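PDB 7CUY: Low molecular weight phosphotyrosine protein phosphatase 1 from Drosophila melanogaster, which probably removes phosphate from tyrosine-phosphorylated proteins and also hydrolyses small aryl and acyl phosphates. Local coordinates for residues Ile13-Ile18 against Gly86-Asn91; Leu107-Asp112 against Lys118-Glu123. All blocks are in the same frame, centred on the assembly; numbering follows the deposited sequence.

Contact 1. Residues Ile13-Ile18 against Gly86-Asn91; sequences ICRSPI and GMDEDN
The guanidinium of Arg15 reaches over the Met87 side chain, the two running past each other in opposite directions, with NH1 3.7 Å from Met87 CB and the aliphatic Arg15 CB 3.9 Å from Met87 CG. A bend at chi3 (-69°) of Arg15 carries NH1 to Asp88 OD2, to which it donates at 2.9 Å in a nearly straight bond (168°). The acceptor lies in the guanidinium plane, yet the donor stands above the carboxylate plane, the two planes being 64° apart. Water 1 adds a second link, accepting from Arg15 NH2 and donating to the same OD2. Arg15 belongs to the phosphate-binding loop of the low molecular weight tyrosine phosphatases and is probably an active-site residue, as in its relatives; here its NE forms a salt bridge to a bound HEPES molecule. Asp88 is itself held by a capping box at the start of helix 89-98: OD1 accepts from Asn91 N at 2.8 Å, and Asn91 OD1 in return takes a weak 3.4 Å bond from Asp88 N. With an alanine here in place of Asp88, Arg15 NH1 would probably lose its carboxylate mate and the helix start its side-chain cap. Asn91 OD1 accepts more firmly from Met87 N, at 2.8 Å.

Contact 2. Residues Leu107-Asp112 against Lys118-Glu123; sequences LLMLGD and KNRIIE
Met109 turns its CG away from its own backbone nitrogen (chi1 -164°) and bends only at its last torsion, which brings CE over one face of the Arg120 guanidinium, 3.7 Å from NH1. Arg120 starts with CG between its backbone N and carbonyl carbon (chi1 77°) and then runs extended to NE, crossing the methionine at about a right angle. The segments join the end of strand 106-109, an outermost strand of the four-stranded parallel sheet, to the loop that leads on toward helix 132-153, within the alpha/beta fold of this phosphatase family. On the partly exposed flank, Arg120 NH1 forms a salt bridge with Asp112 OD1 at 2.6 Å. The two side chains lie alongside each other and point the same way, their planar ends nearly coplanar, and OD1 offers its syn lone pair. Although the acceptor is in the guanidinium plane, the bond is bent at its hydrogen. Deeper in, Leu110 CD2 meets Ile122 CD1 at 4.2 Å, and helix 132-153 packs against both residues. Ile121 CD1 comes up to Met109 CE at 4.1 Å. The backbones draw closest at Gly111, where a side chain pointing at the loop would run into Arg120 O. That oxygen receives a CA-H...O contact from Gly111 CA at 3.3 Å, and water 2 donates to it at 2.7 Å while accepting from Gly111 N.

In the fold
Contacts 1 and 2 follow one another along the chain, their centres about 9 Å apart, and meet at several polar links. Arg15 NH1 also donates to Ile122 O, 2.9 Å away, so NH1 is shared between Asp88 of contact 1 and Ile122 of contact 2. Gly86 N is 2.9 Å from Leu108 O, a probable hydrogen bond between neighbouring strands of the sheet; backbone bonds also tie Gly86 to Leu110 and Met87 to Ile122. Contact 1 is the nearer to the active site, since it contains Arg15, and the Met87 side chain comes within about 4 Å of that of Cys9, the probable nucleophile. Segment 118-123 leads directly to Asp124, the likely proton donor, whose side chain is about 4 Å from that of Arg15.

Contact 1. Residues Ile13-Ile18 against Gly86-Asn91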
ATOM      1  N   ILE A  13       5.837   6.252   4.808  1.00 21.25           N
ATOM      2  CA  ILE A  13       6.589   7.260   4.076  1.00 22.15           C
ATOM      3  C   ILE A  13       7.306   6.698   2.852  1.00 24.55           C
ATOM      4  O   ILE A  13       7.710   7.487   1.980  1.00 24.00           O
ATOM      5  CB  ILE A  13       7.594   7.989   4.991  1.00 23.64           C
ATOM      6  CG1 ILE A  13       8.540   6.998   5.677  1.00 22.95           C
ATOM      7  CG2 ILE A  13       6.871   8.801   6.024  1.00 22.68           C
ATOM      8  CD1 ILE A  13       9.758   7.696   6.328  1.00 24.37           C
ATOM      9  N   CYS A  14       7.487   5.379   2.746  1.00 21.59           N
ATOM     10  CA  CYS A  14       8.184   4.753   1.624  1.00 21.83           C
ATOM     11  C   CYS A  14       7.270   3.868   0.788  1.00 23.31           C
ATOM     12  O   CYS A  14       7.016   4.162  -0.385  1.00 26.41           O
ATOM     13  CB  CYS A  14       9.368   3.907   2.106  1.00 22.81           C
ATOM     14  SG  CYS A  14      10.670   4.767   3.014  1.00 26.63           S
ATOM     15  N   ARG A  15       6.777   2.768   1.356  1.00 23.52           N
ATOM     16  CA  ARG A  15       6.137   1.736   0.546  1.00 21.47           C
ATOM     17  C   ARG A  15       4.657   2.011   0.289  1.00 18.83           C
ATOM     18  O   ARG A  15       4.235   2.096  -0.864  1.00 19.08           O
ATOM     19  CB  ARG A  15       6.324   0.367   1.208  1.00 20.94           C
ATOM     20  CG  ARG A  15       7.736  -0.162   1.074  1.00 19.59           C
ATOM     21  CD  ARG A  15       7.932  -1.392   1.927  1.00 18.48           C
ATOM     22  NE  ARG A  15       7.906  -1.092   3.357  1.00 22.75           N
ATOM     23  CZ  ARG A  15       7.944  -2.014   4.314  1.00 22.36           C
ATOM     24  NH1 ARG A  15       8.000  -3.308   3.997  1.00 15.81           N
ATOM     25  NH2 ARG A  15       7.915  -1.637   5.588  1.00 20.71           N
ATOM     26  N   SER A  16       3.853   2.138   1.341  1.00 19.17           N
ATOM     27  CA  SER A  16       2.410   2.224   1.114  1.00 18.73           C
ATOM     28  C   SER A  16       1.942   3.492   0.383  1.00 18.81           C
ATOM     29  O   SER A  16       0.887   3.444  -0.261  1.00 17.82           O
ATOM     30  CB  SER A  16       1.647   2.075   2.446  1.00 18.25           C
ATOM     31  OG  SER A  16       2.116   2.939   3.462  1.00 18.63           O
ATOM     32  N   PRO A  17       2.636   4.639   0.452  1.00 21.31           N
ATOM     33  CA  PRO A  17       2.195   5.763  -0.387  1.00 19.84           C
ATOM     34  C   PRO A  17       2.372   5.476  -1.861  1.00 19.87           C
ATOM     35  O   PRO A  17       1.539   5.903  -2.663  1.00 22.22           O
ATOM     36  CB  PRO A  17       3.080   6.933   0.074  1.00 23.22           C
ATOM     37  CG  PRO A  17       3.567   6.560   1.395  1.00 19.59           C
ATOM     38  CD  PRO A  17       3.710   5.064   1.370  1.00 21.26           C
ATOM     39  N   ILE A  18       3.434   4.762  -2.234  1.00 18.09           N
ATOM     40  CA  ILE A  18       3.581   4.306  -3.612  1.00 20.71           C
ATOM     41  C   ILE A  18       2.437   3.366  -3.966  1.00 21.79           C
ATOM     42  O   ILE A  18       1.768   3.533  -4.989  1.00 19.12           O
ATOM     43  CB  ILE A  18       4.957   3.633  -3.804  1.00 17.87           C
ATOM     44  CG1 ILE A  18       6.087   4.667  -3.793  1.00 16.46           C
ATOM     45  CG2 ILE A  18       4.996   2.780  -5.070  1.00 17.82           C
ATOM     46  CD1 ILE A  18       7.498   4.028  -3.703  1.00 16.52           C
ATOM     47  N   GLY A  86      -0.783  -5.394   3.880  1.00 18.17           N
ATOM     48  CA  GLY A  86       0.567  -5.181   4.356  1.00 14.39           C
ATOM     49  C   GLY A  86       1.566  -5.345   3.228  1.00 15.91           C
ATOM     50  O   GLY A  86       1.257  -5.881   2.171  1.00 15.56           O
ATOM     51  N   MET A  87       2.786  -4.878   3.462  1.00 15.75           N
ATOM     52  CA  MET A  87       3.837  -5.007   2.462  1.00 19.34           C
ATOM     53  C   MET A  87       4.754  -6.205   2.688  1.00 21.10           C
ATOM     54  O   MET A  87       5.283  -6.755   1.712  1.00 18.84           O
ATOM     55  CB  MET A  87       4.680  -3.729   2.419  1.00 16.97           C
ATOM     56  CG  MET A  87       3.862  -2.463   2.171  1.00 15.77           C
ATOM     57  SD  MET A  87       3.100  -2.422   0.534  1.00 22.13           S
ATOM     58  CE  MET A  87       1.385  -2.267   0.947  1.00 18.25           C
ATOM     59  N   ASP A  88       4.972  -6.610   3.943  1.00 18.11           N
ATOM     60  CA  ASP A  88       5.894  -7.696   4.264  1.00 21.54           C
ATOM     61  C   ASP A  88       5.329  -8.492   5.439  1.00 21.74           C
ATOM     62  O   ASP A  88       4.274  -8.165   5.985  1.00 19.06           O
ATOM     63  CB  ASP A  88       7.308  -7.153   4.542  1.00 17.55           C
ATOM     64  CG  ASP A  88       7.362  -6.233   5.728  1.00 19.41           C
ATOM     65  OD1 ASP A  88       6.411  -6.243   6.530  1.00 23.31           O
ATOM     66  OD2 ASP A  88       8.359  -5.480   5.864  1.00 21.55           O
ATOM     67  N   GLU A  89       6.042  -9.547   5.837  1.00 18.08           N
ATOM     68  CA  GLU A  89       5.505 -10.443   6.855  1.00 23.40           C
ATOM     69  C   GLU A  89       5.387  -9.769   8.224  1.00 24.26           C
ATOM     70  O   GLU A  89       4.469 -10.099   8.987  1.00 20.86           O
ATOM     71  CB  GLU A  89       6.367 -11.710   6.958  1.00 24.02           C
ATOM     72  CG  GLU A  89       7.871 -11.450   7.088  1.00 33.73           C
ATOM     73  CD  GLU A  89       8.581 -11.244   5.742  1.00 41.52           C
ATOM     74  OE1 GLU A  89       8.670 -10.080   5.279  1.00 26.92           O
ATOM     75  OE2 GLU A  89       9.062 -12.256   5.160  1.00 49.45           O
ATOM     76  N   ASP A  90       6.302  -8.849   8.557  1.00 21.27           N
ATOM     77  CA  ASP A  90       6.182  -8.068   9.792  1.00 21.04           C
ATOM     78  C   ASP A  90       4.898  -7.236   9.798  1.00 24.85           C
ATOM     79  O   ASP A  90       4.193  -7.173  10.812  1.00 22.26           O
ATOM     80  CB  ASP A  90       7.398  -7.146   9.957  1.00 23.54           C
ATOM     81  CG  ASP A  90       8.664  -7.880  10.416  1.00 32.40           C
ATOM     82  OD1 ASP A  90       8.582  -9.044  10.871  1.00 33.40           O
ATOM     83  OD2 ASP A  90       9.755  -7.264  10.328  1.00 32.10           O
ATOM     84  N   ASN A  91       4.602  -6.548   8.682  1.00 21.67           N
ATOM     85  CA  ASN A  91       3.302  -5.891   8.521  1.00 20.39           C
ATOM     86  C   ASN A  91       2.155  -6.832   8.854  1.00 21.29           C
ATOM     87  O   ASN A  91       1.230  -6.472   9.597  1.00 19.27           O
ATOM     88  CB  ASN A  91       3.124  -5.388   7.088  1.00 19.75           C
ATOM     89  CG  ASN A  91       3.981  -4.200   6.779  1.00 21.16           C
ATOM     90  OD1 ASN A  91       4.110  -3.804   5.620  1.00 18.05           O
ATOM     91  ND2 ASN A  91       4.582  -3.609   7.820  1.00 20.47           N
TER
HETATM   92  O   HOH W   1       8.206  -3.297   7.536  1.00 24.25           O

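Contact 2. Residues Leu107-Asp112 against Lys118-Glu123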
ATOM      1  N   LEU A 107      -7.531  -9.072   5.509  1.00 17.95           N
ATOM      2  CA  LEU A 107      -6.112  -8.740   5.643  1.00 19.12           C
ATOM      3  C   LEU A 107      -5.303  -9.519   4.612  1.00 20.95           C
ATOM      4  O   LEU A 107      -5.258 -10.757   4.650  1.00 25.32           O
ATOM      5  CB  LEU A 107      -5.586  -9.055   7.043  1.00 17.51           C
ATOM      6  CG  LEU A 107      -6.426  -8.612   8.234  1.00 24.08           C
ATOM      7  CD1 LEU A 107      -5.647  -8.848   9.538  1.00 24.44           C
ATOM      8  CD2 LEU A 107      -6.865  -7.160   8.097  1.00 17.49           C
ATOM      9  N   LEU A 108      -4.647  -8.807   3.713  1.00 17.60           N
ATOM     10  CA  LEU A 108      -3.914  -9.441   2.632  1.00 17.08           C
ATOM     11  C   LEU A 108      -2.512  -8.863   2.584  1.00 16.59           C
ATOM     12  O   LEU A 108      -2.257  -7.759   3.055  1.00 15.23           O
ATOM     13  CB  LEU A 108      -4.632  -9.239   1.277  1.00 16.60           C
ATOM     14  CG  LEU A 108      -6.090  -9.727   1.285  1.00 20.05           C
ATOM     15  CD1 LEU A 108      -6.832  -9.201   0.081  1.00 22.48           C
ATOM     16  CD2 LEU A 108      -6.172 -11.268   1.378  1.00 21.36           C
ATOM     17  N   MET A 109      -1.597  -9.614   2.010  1.00 17.09           N
ATOM     18  CA  MET A 109      -0.280  -9.082   1.724  1.00 16.77           C
ATOM     19  C   MET A 109      -0.229  -8.760   0.235  1.00 18.51           C
ATOM     20  O   MET A 109      -0.583  -9.607  -0.594  1.00 16.01           O
ATOM     21  CB  MET A 109       0.810 -10.079   2.122  1.00 19.55           C
ATOM     22  CG  MET A 109       2.148  -9.405   2.189  1.00 19.83           C
ATOM     23  SD  MET A 109       3.468 -10.486   2.717  1.00 22.49           S
ATOM     24  CE  MET A 109       3.657 -11.488   1.239  1.00 19.75           C
ATOM     25  N   LEU A 110       0.155  -7.519  -0.100  1.00 18.90           N
ATOM     26  CA  LEU A 110      -0.026  -7.050  -1.477  1.00 15.21           C
ATOM     27  C   LEU A 110       0.697  -7.955  -2.478  1.00 19.03           C
ATOM     28  O   LEU A 110       0.157  -8.270  -3.546  1.00 16.48           O
ATOM     29  CB  LEU A 110       0.448  -5.598  -1.607  1.00 18.83           C
ATOM     30  CG  LEU A 110       0.295  -4.990  -3.015  1.00 18.07           C
ATOM     31  CD1 LEU A 110      -1.110  -5.150  -3.517  1.00 16.22           C
ATOM     32  CD2 LEU A 110       0.681  -3.520  -3.035  1.00 17.86           C
ATOM     33  N   GLY A 111       1.899  -8.420  -2.135  1.00 20.39           N
ATOM     34  CA  GLY A 111       2.671  -9.197  -3.083  1.00 18.74           C
ATOM     35  C   GLY A 111       2.166 -10.613  -3.311  1.00 20.81           C
ATOM     36  O   GLY A 111       2.708 -11.303  -4.176  1.00 22.52           O
ATOM     37  N   ASP A 112       1.163 -11.068  -2.561  1.00 21.54           N
ATOM     38  CA  ASP A 112       0.564 -12.358  -2.898  1.00 21.91           C
ATOM     39  C   ASP A 112      -0.240 -12.295  -4.200  1.00 24.46           C
ATOM     40  O   ASP A 112      -0.756 -13.325  -4.657  1.00 20.10           O
ATOM     41  CB  ASP A 112      -0.323 -12.859  -1.749  1.00 19.61           C
ATOM     42  CG  ASP A 112       0.488 -13.496  -0.605  1.00 26.04           C
ATOM     43  OD1 ASP A 112       1.676 -13.814  -0.809  1.00 26.53           O
ATOM     44  OD2 ASP A 112      -0.071 -13.685   0.502  1.00 25.99           O
ATOM     45  N   LYS A 118       9.188 -15.627  -5.037  1.00 31.82           N
ATOM     46  CA  LYS A 118      10.446 -15.032  -4.589  1.00 36.65           C
ATOM     47  C   LYS A 118      10.412 -13.506  -4.597  1.00 38.40           C
ATOM     48  O   LYS A 118      11.248 -12.873  -3.939  1.00 38.75           O
ATOM     49  CB  LYS A 118      11.624 -15.498  -5.461  1.00 38.17           C
ATOM     50  CG  LYS A 118      11.521 -16.833  -6.112  1.00 48.83           C
ATOM     51  CD  LYS A 118      10.700 -16.888  -7.349  1.00 47.31           C
ATOM     52  CE  LYS A 118      10.505 -18.197  -7.783  1.00 53.13           C
ATOM     53  NZ  LYS A 118       9.555 -18.407  -8.850  1.00 47.52           N
ATOM     54  N   ASN A 119       9.475 -12.892  -5.321  1.00 34.23           N
ATOM     55  CA  ASN A 119       9.428 -11.437  -5.413  1.00 30.46           C
ATOM     56  C   ASN A 119       8.255 -10.856  -4.642  1.00 26.57           C
ATOM     57  O   ASN A 119       7.879  -9.696  -4.865  1.00 31.84           O
ATOM     58  CB  ASN A 119       9.359 -10.975  -6.870  1.00 34.16           C
ATOM     59  CG  ASN A 119      10.621 -11.296  -7.658  1.00 43.77           C
ATOM     60  OD1 ASN A 119      10.678 -11.054  -8.868  1.00 46.46           O
ATOM     61  ND2 ASN A 119      11.618 -11.889  -6.993  1.00 46.63           N
ATOM     62  N   ARG A 120       7.667 -11.631  -3.737  1.00 27.05           N
ATOM     63  CA  ARG A 120       6.397 -11.213  -3.159  1.00 27.21           C
ATOM     64  C   ARG A 120       6.559 -10.265  -1.980  1.00 22.53           C
ATOM     65  O   ARG A 120       5.615  -9.536  -1.668  1.00 19.19           O
ATOM     66  CB  ARG A 120       5.583 -12.424  -2.739  1.00 25.13           C
ATOM     67  CG  ARG A 120       6.032 -13.078  -1.461  1.00 31.33           C
ATOM     68  CD  ARG A 120       5.275 -14.354  -1.328  1.00 31.65           C
ATOM     69  NE  ARG A 120       5.582 -15.088  -0.113  1.00 39.90           N
ATOM     70  CZ  ARG A 120       4.666 -15.429   0.784  1.00 38.72           C
ATOM     71  NH1 ARG A 120       3.397 -15.083   0.590  1.00 32.55           N
ATOM     72  NH2 ARG A 120       5.015 -16.123   1.865  1.00 42.18           N
ATOM     73  N   ILE A 121       7.721 -10.250  -1.335  1.00 19.28           N
ATOM     74  CA  ILE A 121       7.971  -9.328  -0.233  1.00 19.88           C
ATOM     75  C   ILE A 121       8.343  -7.969  -0.812  1.00 19.35           C
ATOM     76  O   ILE A 121       9.251  -7.858  -1.647  1.00 19.92           O
ATOM     77  CB  ILE A 121       9.074  -9.858   0.696  1.00 19.01           C
ATOM     78  CG1 ILE A 121       8.702 -11.243   1.229  1.00 21.08           C
ATOM     79  CG2 ILE A 121       9.340  -8.890   1.849  1.00 20.75           C
ATOM     80  CD1 ILE A 121       7.609 -11.249   2.264  1.00 21.95           C
ATOM     81  N   ILE A 122       7.617  -6.934  -0.412  1.00 18.44           N
ATOM     82  CA  ILE A 122       7.996  -5.575  -0.772  1.00 20.07           C
ATOM     83  C   ILE A 122       8.832  -5.036   0.382  1.00 18.79           C
ATOM     84  O   ILE A 122       8.312  -4.698   1.452  1.00 18.17           O
ATOM     85  CB  ILE A 122       6.786  -4.697  -1.093  1.00 17.62           C
ATOM     86  CG1 ILE A 122       6.114  -5.222  -2.382  1.00 17.61           C
ATOM     87  CG2 ILE A 122       7.245  -3.274  -1.259  1.00 16.95           C
ATOM     88  CD1 ILE A 122       4.609  -4.918  -2.517  1.00 15.65           C
ATOM     89  N   GLU A 123      10.142  -4.966   0.155  1.00 21.16           N
ATOM     90  CA  GLU A 123      11.104  -4.681   1.211  1.00 21.63           C
ATOM     91  C   GLU A 123      11.154  -3.198   1.537  1.00 20.15           C
ATOM     92  O   GLU A 123      11.059  -2.344   0.653  1.00 17.17           O
ATOM     93  CB  GLU A 123      12.505  -5.136   0.798  1.00 23.56           C
ATOM     94  CG  GLU A 123      12.595  -6.573   0.340  1.00 29.06           C
ATOM     95  CD  GLU A 123      12.829  -7.502   1.503  1.00 41.72           C
ATOM     96  OE1 GLU A 123      12.720  -7.014   2.655  1.00 41.81           O
ATOM     97  OE2 GLU A 123      13.114  -8.706   1.270  1.00 47.05           O
TER
HETATM   98  O   HOH W   2       3.960  -7.883  -0.236  1.00 19.41           O